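Side-chain contacts in AlyGC (PDB 5GKD), which probably depolymerises alginate by cleaving its uronic acid chain through beta-elimination, as a calcium-containing lyase of polysaccharide lyase family 6: residues E9-A14 against D22-A27; D573-Q578 against D588-N593; G619-V624 against V638-N643. All blocks are in the same frame, centred on the assembly; numbering follows the deposited sequence.

Interaction 1. Residues E9-A14 against D22-A27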
ATOM      1  N   GLU A   9     -28.919  14.518  20.424  1.00 21.17           N
ATOM      2  CA  GLU A   9     -30.374  14.512  20.367  1.00 21.69           C
ATOM      3  C   GLU A   9     -30.954  15.762  21.016  1.00 19.57           C
ATOM      4  O   GLU A   9     -31.934  16.319  20.522  1.00 20.09           O
ATOM      5  CB  GLU A   9     -30.944  13.230  20.985  1.00 23.02           C
ATOM      6  CG  GLU A   9     -30.035  12.455  21.879  1.00 29.43           C
ATOM      7  CD  GLU A   9     -28.979  11.644  21.147  1.00 27.51           C
ATOM      8  OE1 GLU A   9     -27.802  11.875  21.437  1.00 27.24           O
ATOM      9  OE2 GLU A   9     -29.313  10.779  20.304  1.00 35.86           O
ATOM     10  N   ALA A  10     -30.340  16.253  22.091  1.00 18.01           N
ATOM     11  CA  ALA A  10     -30.780  17.534  22.620  1.00 20.56           C
ATOM     12  C   ALA A  10     -30.530  18.644  21.609  1.00 19.10           C
ATOM     13  O   ALA A  10     -31.336  19.570  21.492  1.00 19.30           O
ATOM     14  CB  ALA A  10     -30.084  17.841  23.949  1.00 19.06           C
ATOM     15  N   TYR A  11     -29.430  18.561  20.864  1.00 19.62           N
ATOM     16  CA  TYR A  11     -29.213  19.497  19.775  1.00 19.46           C
ATOM     17  C   TYR A  11     -30.350  19.436  18.764  1.00 18.74           C
ATOM     18  O   TYR A  11     -30.878  20.471  18.356  1.00 21.85           O
ATOM     19  CB  TYR A  11     -27.876  19.227  19.092  1.00 16.62           C
ATOM     20  CG  TYR A  11     -27.799  19.927  17.760  1.00 17.75           C
ATOM     21  CD1 TYR A  11     -27.398  21.250  17.673  1.00 17.90           C
ATOM     22  CD2 TYR A  11     -28.151  19.272  16.598  1.00 16.72           C
ATOM     23  CE1 TYR A  11     -27.332  21.893  16.465  1.00 16.13           C
ATOM     24  CE2 TYR A  11     -28.106  19.907  15.393  1.00 18.25           C
ATOM     25  CZ  TYR A  11     -27.687  21.214  15.327  1.00 17.63           C
ATOM     26  OH  TYR A  11     -27.648  21.816  14.102  1.00 19.30           O
ATOM     27  N   ASP A  12     -30.727  18.231  18.331  1.00 19.94           N
ATOM     28  CA  ASP A  12     -31.839  18.101  17.393  1.00 21.18           C
ATOM     29  C   ASP A  12     -33.080  18.806  17.913  1.00 21.61           C
ATOM     30  O   ASP A  12     -33.778  19.497  17.160  1.00 19.39           O
ATOM     31  CB  ASP A  12     -32.174  16.622  17.135  1.00 24.49           C
ATOM     32  CG  ASP A  12     -31.090  15.888  16.353  1.00 23.43           C
ATOM     33  OD1 ASP A  12     -30.323  16.534  15.604  1.00 27.07           O
ATOM     34  OD2 ASP A  12     -31.019  14.653  16.487  1.00 25.02           O
ATOM     35  N   GLN A  13     -33.378  18.627  19.202  1.00 20.53           N
ATOM     36  CA  GLN A  13     -34.613  19.172  19.749  1.00 20.77           C
ATOM     37  C   GLN A  13     -34.526  20.681  19.890  1.00 21.27           C
ATOM     38  O   GLN A  13     -35.501  21.385  19.622  1.00 24.15           O
ATOM     39  CB  GLN A  13     -34.948  18.501  21.084  1.00 19.19           C
ATOM     40  CG  GLN A  13     -35.404  17.041  20.928  1.00 22.27           C
ATOM     41  CD  GLN A  13     -34.745  16.046  21.917  1.00 22.80           C
ATOM     42  OE1 GLN A  13     -34.462  16.367  23.071  1.00 20.44           O
ATOM     43  NE2 GLN A  13     -34.516  14.839  21.447  1.00 19.02           N
ATOM     44  N   ALA A  14     -33.362  21.201  20.280  1.00 19.27           N
ATOM     45  CA  ALA A  14     -33.199  22.650  20.318  1.00 20.91           C
ATOM     46  C   ALA A  14     -33.343  23.258  18.925  1.00 22.36           C
ATOM     47  O   ALA A  14     -33.991  24.293  18.766  1.00 23.76           O
ATOM     48  CB  ALA A  14     -31.850  23.023  20.924  1.00 22.21           C
ATOM     49  N   ASP A  22     -32.385  33.270  18.614  1.00 23.10           N
ATOM     50  CA  ASP A  22     -31.939  32.291  19.593  1.00 22.95           C
ATOM     51  C   ASP A  22     -30.519  31.817  19.300  1.00 23.21           C
ATOM     52  O   ASP A  22     -30.064  31.823  18.152  1.00 21.62           O
ATOM     53  CB  ASP A  22     -32.880  31.091  19.628  1.00 19.60           C
ATOM     54  CG  ASP A  22     -34.266  31.442  20.161  1.00 23.13           C
ATOM     55  OD1 ASP A  22     -34.437  32.447  20.881  1.00 23.61           O
ATOM     56  OD2 ASP A  22     -35.189  30.687  19.854  1.00 23.19           O
ATOM     57  N   ASP A  23     -29.820  31.419  20.369  1.00 22.66           N
ATOM     58  CA  ASP A  23     -28.502  30.787  20.318  1.00 21.82           C
ATOM     59  C   ASP A  23     -28.622  29.343  20.797  1.00 25.55           C
ATOM     60  O   ASP A  23     -29.095  29.093  21.909  1.00 24.33           O
ATOM     61  CB  ASP A  23     -27.487  31.524  21.200  1.00 22.37           C
ATOM     62  CG  ASP A  23     -27.163  32.912  20.698  1.00 28.39           C
ATOM     63  OD1 ASP A  23     -28.001  33.493  19.978  1.00 30.44           O
ATOM     64  OD2 ASP A  23     -26.070  33.425  21.018  1.00 32.78           O
ATOM     65  N   ILE A  24     -28.199  28.403  19.965  1.00 23.46           N
ATOM     66  CA  ILE A  24     -28.035  27.017  20.376  1.00 20.90           C
ATOM     67  C   ILE A  24     -26.600  26.868  20.859  1.00 19.52           C
ATOM     68  O   ILE A  24     -25.659  27.180  20.127  1.00 20.56           O
ATOM     69  CB  ILE A  24     -28.341  26.055  19.221  1.00 18.61           C
ATOM     70  CG1 ILE A  24     -29.776  26.268  18.739  1.00 21.41           C
ATOM     71  CG2 ILE A  24     -28.082  24.612  19.652  1.00 18.41           C
ATOM     72  CD1 ILE A  24     -30.152  25.470  17.537  1.00 20.19           C
ATOM     73  N   ILE A  25     -26.426  26.422  22.096  1.00 21.50           N
ATOM     74  CA  ILE A  25     -25.129  26.434  22.762  1.00 21.39           C
ATOM     75  C   ILE A  25     -24.687  24.993  23.006  1.00 22.10           C
ATOM     76  O   ILE A  25     -25.304  24.263  23.796  1.00 19.54           O
ATOM     77  CB  ILE A  25     -25.179  27.225  24.073  1.00 20.22           C
ATOM     78  CG1 ILE A  25     -25.598  28.673  23.816  1.00 23.19           C
ATOM     79  CG2 ILE A  25     -23.837  27.180  24.763  1.00 21.71           C
ATOM     80  CD1 ILE A  25     -25.666  29.497  25.095  1.00 27.93           C
ATOM     81  N   LEU A  26     -23.613  24.580  22.338  1.00 21.47           N
ATOM     82  CA  LEU A  26     -23.001  23.286  22.613  1.00 17.80           C
ATOM     83  C   LEU A  26     -22.211  23.380  23.910  1.00 19.55           C
ATOM     84  O   LEU A  26     -21.275  24.180  24.009  1.00 18.69           O
ATOM     85  CB  LEU A  26     -22.085  22.845  21.472  1.00 18.75           C
ATOM     86  CG  LEU A  26     -22.650  22.691  20.063  1.00 19.54           C
ATOM     87  CD1 LEU A  26     -21.581  22.090  19.128  1.00 17.02           C
ATOM     88  CD2 LEU A  26     -23.949  21.882  20.066  1.00 19.21           C
ATOM     89  N   ALA A  27     -22.594  22.565  24.891  1.00 18.59           N
ATOM     90  CA  ALA A  27     -21.944  22.547  26.189  1.00 19.59           C
ATOM     91  C   ALA A  27     -20.472  22.160  26.068  1.00 21.54           C
ATOM     92  O   ALA A  27     -20.087  21.348  25.231  1.00 21.51           O
ATOM     93  CB  ALA A  27     -22.668  21.562  27.125  1.00 21.21           C
TER

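Interaction 2. Residues D573-Q578 against D588-N593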
ATOM      1  N   ASP A 573       9.992  15.040   3.539  1.00 22.56           N
ATOM      2  CA  ASP A 573      10.393  16.440   3.392  1.00 19.10           C
ATOM      3  C   ASP A 573      11.875  16.559   3.031  1.00 23.54           C
ATOM      4  O   ASP A 573      12.265  17.442   2.265  1.00 19.39           O
ATOM      5  CB  ASP A 573      10.086  17.221   4.671  1.00 19.32           C
ATOM      6  CG  ASP A 573       8.606  17.661   4.764  1.00 24.82           C
ATOM      7  OD1 ASP A 573       8.072  18.198   3.790  1.00 28.83           O
ATOM      8  OD2 ASP A 573       7.981  17.507   5.824  1.00 31.02           O
ATOM      9  N   TYR A 574      12.718  15.678   3.573  1.00 22.75           N
ATOM     10  CA  TYR A 574      14.062  15.519   3.034  1.00 21.45           C
ATOM     11  C   TYR A 574      14.650  14.207   3.508  1.00 22.04           C
ATOM     12  O   TYR A 574      14.298  13.692   4.573  1.00 23.21           O
ATOM     13  CB  TYR A 574      15.014  16.671   3.415  1.00 21.88           C
ATOM     14  CG  TYR A 574      15.265  16.861   4.896  1.00 24.27           C
ATOM     15  CD1 TYR A 574      16.204  16.087   5.583  1.00 22.94           C
ATOM     16  CD2 TYR A 574      14.583  17.834   5.604  1.00 21.84           C
ATOM     17  CE1 TYR A 574      16.427  16.284   6.950  1.00 21.62           C
ATOM     18  CE2 TYR A 574      14.797  18.032   6.950  1.00 23.47           C
ATOM     19  CZ  TYR A 574      15.709  17.263   7.617  1.00 23.73           C
ATOM     20  OH  TYR A 574      15.896  17.509   8.953  1.00 24.87           O
ATOM     21  N   ILE A 575      15.555  13.685   2.693  1.00 23.50           N
ATOM     22  CA  ILE A 575      16.468  12.616   3.064  1.00 23.55           C
ATOM     23  C   ILE A 575      17.869  13.167   2.852  1.00 25.20           C
ATOM     24  O   ILE A 575      18.204  13.599   1.743  1.00 26.09           O
ATOM     25  CB  ILE A 575      16.234  11.350   2.226  1.00 22.78           C
ATOM     26  CG1 ILE A 575      14.832  10.807   2.492  1.00 22.36           C
ATOM     27  CG2 ILE A 575      17.261  10.289   2.540  1.00 21.01           C
ATOM     28  CD1 ILE A 575      14.377   9.812   1.459  1.00 19.20           C
ATOM     29  N   GLU A 576      18.673  13.190   3.911  1.00 26.26           N
ATOM     30  CA  GLU A 576      20.015  13.756   3.845  1.00 28.99           C
ATOM     31  C   GLU A 576      21.047  12.761   4.360  1.00 26.96           C
ATOM     32  O   GLU A 576      20.942  12.285   5.492  1.00 27.13           O
ATOM     33  CB  GLU A 576      20.105  15.049   4.645  1.00 29.47           C
ATOM     34  CG  GLU A 576      21.093  16.006   4.024  1.00 35.88           C
ATOM     35  CD  GLU A 576      21.744  16.914   5.020  1.00 41.33           C
ATOM     36  OE1 GLU A 576      22.385  17.892   4.574  1.00 47.98           O
ATOM     37  OE2 GLU A 576      21.611  16.648   6.236  1.00 40.64           O
ATOM     38  N   VAL A 577      22.046  12.470   3.532  1.00 26.88           N
ATOM     39  CA  VAL A 577      23.132  11.555   3.859  1.00 24.59           C
ATOM     40  C   VAL A 577      24.445  12.323   3.757  1.00 29.84           C
ATOM     41  O   VAL A 577      24.775  12.859   2.689  1.00 28.83           O
ATOM     42  CB  VAL A 577      23.146  10.335   2.929  1.00 23.99           C
ATOM     43  CG1 VAL A 577      24.287   9.415   3.284  1.00 25.96           C
ATOM     44  CG2 VAL A 577      21.805   9.591   2.998  1.00 26.39           C
ATOM     45  N   GLN A 578      25.193  12.377   4.864  1.00 29.78           N
ATOM     46  CA  GLN A 578      26.477  13.074   4.931  1.00 29.19           C
ATOM     47  C   GLN A 578      27.529  12.152   5.532  1.00 27.25           C
ATOM     48  O   GLN A 578      27.273  11.503   6.553  1.00 28.68           O
ATOM     49  CB  GLN A 578      26.396  14.352   5.777  1.00 28.37           C
ATOM     50  CG  GLN A 578      25.444  15.413   5.283  1.00 33.27           C
ATOM     51  CD  GLN A 578      25.910  16.067   4.002  1.00 36.00           C
ATOM     52  OE1 GLN A 578      27.080  15.972   3.632  1.00 37.43           O
ATOM     53  NE2 GLN A 578      24.997  16.734   3.312  1.00 32.10           N
ATOM     54  N   ASP A 588      18.531  -2.118  -3.397  1.00 21.38           N
ATOM     55  CA  ASP A 588      18.812  -0.715  -3.671  1.00 22.24           C
ATOM     56  C   ASP A 588      19.166   0.005  -2.380  1.00 24.29           C
ATOM     57  O   ASP A 588      18.885  -0.473  -1.278  1.00 23.14           O
ATOM     58  CB  ASP A 588      17.618  -0.021  -4.314  1.00 18.00           C
ATOM     59  CG  ASP A 588      17.134  -0.726  -5.562  1.00 23.52           C
ATOM     60  OD1 ASP A 588      17.918  -0.897  -6.521  1.00 25.89           O
ATOM     61  OD2 ASP A 588      15.961  -1.124  -5.581  1.00 24.79           O
ATOM     62  N   LEU A 589      19.783   1.176  -2.535  1.00 20.84           N
ATOM     63  CA  LEU A 589      20.031   2.060  -1.405  1.00 21.65           C
ATOM     64  C   LEU A 589      18.761   2.808  -1.009  1.00 21.50           C
ATOM     65  O   LEU A 589      18.258   2.643   0.107  1.00 25.96           O
ATOM     66  CB  LEU A 589      21.148   3.044  -1.750  1.00 20.55           C
ATOM     67  CG  LEU A 589      22.434   3.172  -0.941  1.00 24.76           C
ATOM     68  CD1 LEU A 589      22.706   4.639  -0.626  1.00 20.61           C
ATOM     69  CD2 LEU A 589      22.448   2.331   0.311  1.00 20.67           C
ATOM     70  N   PHE A 590      18.229   3.634  -1.909  1.00 20.59           N
ATOM     71  CA  PHE A 590      17.018   4.408  -1.647  1.00 20.87           C
ATOM     72  C   PHE A 590      15.980   4.101  -2.718  1.00 23.44           C
ATOM     73  O   PHE A 590      16.211   4.337  -3.909  1.00 22.54           O
ATOM     74  CB  PHE A 590      17.317   5.913  -1.589  1.00 21.77           C
ATOM     75  CG  PHE A 590      18.109   6.318  -0.376  1.00 20.96           C
ATOM     76  CD1 PHE A 590      17.479   6.570   0.819  1.00 21.54           C
ATOM     77  CD2 PHE A 590      19.488   6.406  -0.426  1.00 24.60           C
ATOM     78  CE1 PHE A 590      18.195   6.923   1.935  1.00 19.08           C
ATOM     79  CE2 PHE A 590      20.208   6.767   0.679  1.00 21.77           C
ATOM     80  CZ  PHE A 590      19.558   7.028   1.866  1.00 22.25           C
ATOM     81  N   ARG A 591      14.844   3.566  -2.292  1.00 22.30           N
ATOM     82  CA  ARG A 591      13.745   3.220  -3.185  1.00 19.82           C
ATOM     83  C   ARG A 591      12.677   4.298  -3.039  1.00 20.59           C
ATOM     84  O   ARG A 591      11.865   4.258  -2.109  1.00 19.52           O
ATOM     85  CB  ARG A 591      13.224   1.823  -2.861  1.00 21.25           C
ATOM     86  CG  ARG A 591      14.188   0.733  -3.294  1.00 22.06           C
ATOM     87  CD  ARG A 591      14.003  -0.554  -2.512  1.00 23.14           C
ATOM     88  NE  ARG A 591      12.716  -1.183  -2.769  1.00 23.43           N
ATOM     89  CZ  ARG A 591      12.416  -1.844  -3.878  1.00 25.98           C
ATOM     90  NH1 ARG A 591      13.308  -1.945  -4.849  1.00 24.77           N
ATOM     91  NH2 ARG A 591      11.215  -2.390  -4.025  1.00 24.52           N
ATOM     92  N   LEU A 592      12.697   5.269  -3.959  1.00 19.47           N
ATOM     93  CA  LEU A 592      11.849   6.456  -3.938  1.00 20.58           C
ATOM     94  C   LEU A 592      11.049   6.569  -5.226  1.00 18.75           C
ATOM     95  O   LEU A 592      10.857   7.661  -5.768  1.00 17.81           O
ATOM     96  CB  LEU A 592      12.672   7.722  -3.742  1.00 18.87           C
ATOM     97  CG  LEU A 592      13.139   8.192  -2.365  1.00 25.00           C
ATOM     98  CD1 LEU A 592      12.410   7.555  -1.210  1.00 17.77           C
ATOM     99  CD2 LEU A 592      14.620   8.064  -2.226  1.00 20.69           C
ATOM    100  N   ASN A 593      10.580   5.432  -5.726  1.00 16.58           N
ATOM    101  CA  ASN A 593       9.960   5.321  -7.037  1.00 20.65           C
ATOM    102  C   ASN A 593       8.661   4.528  -6.977  1.00 21.61           C
ATOM    103  O   ASN A 593       8.356   3.754  -7.890  1.00 22.12           O
ATOM    104  CB  ASN A 593      10.917   4.656  -8.019  1.00 17.89           C
ATOM    105  CG  ASN A 593      11.254   3.243  -7.617  1.00 22.13           C
ATOM    106  OD1 ASN A 593      11.128   2.885  -6.447  1.00 22.03           O
ATOM    107  ND2 ASN A 593      11.639   2.419  -8.581  1.00 22.29           N
TER

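Interaction 3. Residues G619-V624 against V638-N643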
ATOM      1  N   GLY A 619      22.038  -2.884  -6.400  1.00 22.46           N
ATOM      2  CA  GLY A 619      20.964  -2.059  -6.913  1.00 23.28           C
ATOM      3  C   GLY A 619      21.413  -0.636  -7.147  1.00 21.33           C
ATOM      4  O   GLY A 619      22.605  -0.333  -7.218  1.00 26.35           O
ATOM      5  N   ALA A 620      20.441   0.255  -7.254  1.00 22.02           N
ATOM      6  CA  ALA A 620      20.759   1.651  -7.498  1.00 22.55           C
ATOM      7  C   ALA A 620      20.987   2.396  -6.190  1.00 22.63           C
ATOM      8  O   ALA A 620      20.392   2.082  -5.159  1.00 21.38           O
ATOM      9  CB  ALA A 620      19.653   2.337  -8.294  1.00 21.23           C
ATOM     10  N   ILE A 621      21.884   3.380  -6.252  1.00 23.06           N
ATOM     11  CA  ILE A 621      21.974   4.414  -5.223  1.00 18.97           C
ATOM     12  C   ILE A 621      20.595   5.002  -4.934  1.00 23.06           C
ATOM     13  O   ILE A 621      20.198   5.175  -3.777  1.00 22.69           O
ATOM     14  CB  ILE A 621      22.949   5.514  -5.678  1.00 23.16           C
ATOM     15  CG1 ILE A 621      24.336   4.926  -5.950  1.00 27.76           C
ATOM     16  CG2 ILE A 621      22.970   6.665  -4.681  1.00 21.49           C
ATOM     17  CD1 ILE A 621      25.210   5.839  -6.812  1.00 26.78           C
ATOM     18  N   ALA A 622      19.860   5.351  -5.983  1.00 21.55           N
ATOM     19  CA  ALA A 622      18.545   5.943  -5.801  1.00 21.83           C
ATOM     20  C   ALA A 622      17.728   5.716  -7.061  1.00 23.12           C
ATOM     21  O   ALA A 622      18.243   5.839  -8.173  1.00 23.25           O
ATOM     22  CB  ALA A 622      18.635   7.443  -5.497  1.00 19.31           C
ATOM     23  N   LYS A 623      16.465   5.368  -6.872  1.00 20.42           N
ATOM     24  CA  LYS A 623      15.475   5.348  -7.936  1.00 21.13           C
ATOM     25  C   LYS A 623      14.399   6.320  -7.495  1.00 21.95           C
ATOM     26  O   LYS A 623      13.716   6.075  -6.496  1.00 22.89           O
ATOM     27  CB  LYS A 623      14.891   3.947  -8.141  1.00 22.79           C
ATOM     28  CG  LYS A 623      15.910   2.821  -8.139  1.00 22.38           C
ATOM     29  CD  LYS A 623      15.279   1.519  -8.576  1.00 23.69           C
ATOM     30  CE  LYS A 623      16.362   0.525  -8.995  1.00 26.24           C
ATOM     31  NZ  LYS A 623      15.825  -0.766  -9.465  1.00 25.44           N
ATOM     32  N   VAL A 624      14.274   7.445  -8.179  1.00 21.74           N
ATOM     33  CA  VAL A 624      13.294   8.424  -7.753  1.00 22.94           C
ATOM     34  C   VAL A 624      12.451   8.848  -8.949  1.00 23.19           C
ATOM     35  O   VAL A 624      12.971   9.087 -10.045  1.00 25.82           O
ATOM     36  CB  VAL A 624      13.935   9.609  -6.998  1.00 25.33           C
ATOM     37  CG1 VAL A 624      15.444   9.517  -6.952  1.00 20.60           C
ATOM     38  CG2 VAL A 624      13.440  10.905  -7.481  1.00 24.19           C
ATOM     39  N   VAL A 638      17.471  16.420  -6.405  1.00 22.81           N
ATOM     40  CA  VAL A 638      18.449  15.363  -6.165  1.00 23.33           C
ATOM     41  C   VAL A 638      19.842  15.967  -6.292  1.00 22.48           C
ATOM     42  O   VAL A 638      20.230  16.425  -7.372  1.00 25.97           O
ATOM     43  CB  VAL A 638      18.263  14.188  -7.135  1.00 24.01           C
ATOM     44  CG1 VAL A 638      19.284  13.119  -6.865  1.00 21.52           C
ATOM     45  CG2 VAL A 638      16.868  13.631  -6.992  1.00 21.39           C
ATOM     46  N   VAL A 639      20.584  15.978  -5.192  1.00 27.41           N
ATOM     47  CA  VAL A 639      21.870  16.659  -5.104  1.00 26.02           C
ATOM     48  C   VAL A 639      22.875  15.659  -4.561  1.00 25.20           C
ATOM     49  O   VAL A 639      22.713  15.173  -3.439  1.00 25.68           O
ATOM     50  CB  VAL A 639      21.805  17.899  -4.197  1.00 26.05           C
ATOM     51  CG1 VAL A 639      23.203  18.455  -3.961  1.00 26.38           C
ATOM     52  CG2 VAL A 639      20.899  18.952  -4.788  1.00 21.36           C
ATOM     53  N   MET A 640      23.899  15.337  -5.354  1.00 25.60           N
ATOM     54  CA  MET A 640      24.904  14.363  -4.943  1.00 26.40           C
ATOM     55  C   MET A 640      26.297  14.872  -5.285  1.00 27.99           C
ATOM     56  O   MET A 640      26.633  15.018  -6.462  1.00 26.45           O
ATOM     57  CB  MET A 640      24.652  13.008  -5.589  1.00 26.64           C
ATOM     58  CG  MET A 640      23.336  12.411  -5.188  1.00 26.87           C
ATOM     59  SD  MET A 640      23.210  10.663  -5.526  1.00 30.64           S
ATOM     60  CE  MET A 640      21.519  10.360  -4.948  1.00 25.67           C
ATOM     61  N   ASN A 641      27.112  15.109  -4.254  1.00 30.57           N
ATOM     62  CA  ASN A 641      28.411  15.741  -4.405  1.00 29.96           C
ATOM     63  C   ASN A 641      29.467  15.001  -3.605  1.00 30.92           C
ATOM     64  O   ASN A 641      29.233  14.608  -2.457  1.00 26.39           O
ATOM     65  CB  ASN A 641      28.405  17.200  -3.938  1.00 28.51           C
ATOM     66  CG  ASN A 641      27.361  18.024  -4.625  1.00 35.68           C
ATOM     67  OD1 ASN A 641      27.100  17.859  -5.817  1.00 36.91           O
ATOM     68  ND2 ASN A 641      26.740  18.922  -3.874  1.00 32.14           N
ATOM     69  N   ASN A 642      30.650  14.860  -4.205  1.00 29.41           N
ATOM     70  CA  ASN A 642      31.856  14.484  -3.474  1.00 28.13           C
ATOM     71  C   ASN A 642      31.758  13.075  -2.906  1.00 27.97           C
ATOM     72  O   ASN A 642      32.298  12.792  -1.841  1.00 28.96           O
ATOM     73  CB  ASN A 642      32.166  15.498  -2.367  1.00 32.21           C
ATOM     74  CG  ASN A 642      32.537  16.860  -2.919  1.00 41.86           C
ATOM     75  OD1 ASN A 642      33.669  17.040  -3.348  1.00 43.92           O
ATOM     76  ND2 ASN A 642      31.591  17.816  -2.943  1.00 44.15           N
ATOM     77  N   ASN A 643      31.078  12.188  -3.616  1.00 27.72           N
ATOM     78  CA  ASN A 643      30.939  10.802  -3.198  1.00 28.26           C
ATOM     79  C   ASN A 643      31.854   9.915  -4.028  1.00 25.16           C
ATOM     80  O   ASN A 643      32.255  10.258  -5.137  1.00 29.30           O
ATOM     81  CB  ASN A 643      29.490  10.301  -3.347  1.00 24.43           C
ATOM     82  CG  ASN A 643      28.475  11.199  -2.676  1.00 23.77           C
ATOM     83  OD1 ASN A 643      28.344  11.222  -1.451  1.00 29.07           O
ATOM     84  ND2 ASN A 643      27.749  11.944  -3.478  1.00 25.57           N
TER

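Interaction 1. Residues E9-A14 against D22-A27
The phenol ring of Tyr-11 is the one flat group in this contact, and two branched side chains of strand 23-26 meet the same ring atom, both obliquely. Ile-24 CG2 lies 4.0 Å from Tyr-11 CD1, and Leu-26 CD2 lies 4.2 Å from that carbon. Beyond the two segments, the ring also packs against Val-36 and Phe-38 of strand 35-41, and its OH is hydrogen-bonded to the carbonyl oxygen of Leu-37, so the polar end of this buried residue is satisfied.

The ring gets its place from the first torsion of Tyr-11: CG stands anti to the backbone N (chi1 165°), which carries the aromatic group from the helix toward the strand. The side chains of Tyr-11 and Ile-24 then cross at about a right angle. Ile-24 uses two branches. Its CG2 touches the ring and also approaches Ala-14 CB at 4.3 Å, while the extended CG1 arm carries CD1 to 4.1 Å from the carbonyl carbon of Ala-14. Tyr-11 and Ala-14, three residues apart, thus offer one face of the helix to a single isoleucine. No hydrogen bond crosses between the segments; the contact is apolar, buries 174 Å² in all, and involves four buried residues.

The segment axes run nearly antiparallel, at 176°, and approach to 9.4 Å, a separation filled mainly by side chains, with Ile-24 CD1 reaching the backbone of Ala-14. Ala-14 also touches Val-5 of strand 2-5, which pairs in parallel with strand 23-26, so helix 8-17 connects and covers these two strands. A short amphipathic helix laid over the first coil in this way is characteristic of the N-terminal cap of a pectin-lyase-like parallel beta-helix.

Interaction 2. Residues D573-Q578 against D588-N593
Ile-575 and Phe-590 point in opposite directions and lie alongside one another, and their closest pair is Ile-575 CG2 with Phe-590 CE1 at 3.5 Å. Val-577 approaches the ring from the opposing strand, its CG2 3.6 Å from Phe-590 CZ; both methyls meet the ring obliquely, on neighbouring atoms of its far end. That end reaches them because Phe-590 CG stands anti to its carbonyl carbon (chi1 -70°). Ile-575 and Leu-592 meet differently, tip to tip, with CD1 of Ile-575 4.0 Å from CD1 of Leu-592. Replacing Phe-590 with an alanine would probably leave the CG2 methyls of Ile-575 and Val-577 without their partner and open a gap between the strands. Arg-591, partly exposed, forms a salt bridge through NH1, 2.9 Å from Asp-588 OD2 with the acceptor in the guanidinium plane, and a second through NE to Asp-565.

The strand axes pass 11.4 Å apart at 162°, and no hydrogen bond joins the segments, so they are opposing walls of a beta-helix rather than sheet partners. Strand 572-578 lies between strands 543-548 and 606-610 in one wall, and strand 590-592 lies between strands 564-565 and 622-625 in the other.

Interaction 3. Residues G619-V624 against V638-N643
Met-640 sends its side chain across the interior of a parallel beta-helix to meet Ile-621 and Ala-622 on the facing wall. This is the tighter part of the contact. The terminal methyl CE of Met-640 comes to 4.0 Å from Ile-621 CG2 and to 4.1 Å from Ala-622 CB, so a single atom serves two residues. It reaches that far because the chain is extended beyond CG, with chi3 at -179°; at the CA atoms, Ile-621 and Met-640 are still 10.4 Å apart. The two side chains come from opposite walls and overlap alongside rather than end to end. Leu-607 and Ile-609, on the neighbouring strand 606-610 of its own wall, and Leu-660, on strand 660-663 of the facing wall, also touch Met-640.

The looser part lies at the other end, where Val-624 CG1 and Val-638 CG2 approach only to 4.4 Å although the backbones have closed to 8.8 Å between CA atoms. No hydrogen bond links the two segments anywhere, and all five touching residues are buried. On the partly exposed side, Lys-623 NZ is hydrogen-bonded to Asn-654 OD1. Back at the tight end, the sulfur joins the methyl in the packing, with Met-640 SD 4.1 Å from the same branch methyl, CG2 of Ile-621.

In the fold
All three contacts are buried and apolar, without a hydrogen bond between their segments, but they serve different places. Interaction 1 sets a helix against the first turns of the N-terminal beta-helix, with an aromatic ring, an alanine and two branched aliphatic side chains as its material. Interactions 2 and 3 instead join opposing walls inside the second beta-helix, one through a phenylalanine, the other through a methionine. Their centres are 8 Å apart, and strands 590-592 and 622-625 are neighbours in one sheet, where Leu-592 N lies 2.8 Å from Lys-623 O, a probable hydrogen bond. Interaction 1 is remote, its centre about 52 Å from that of interaction 2, on the opposite side of the chain's centre.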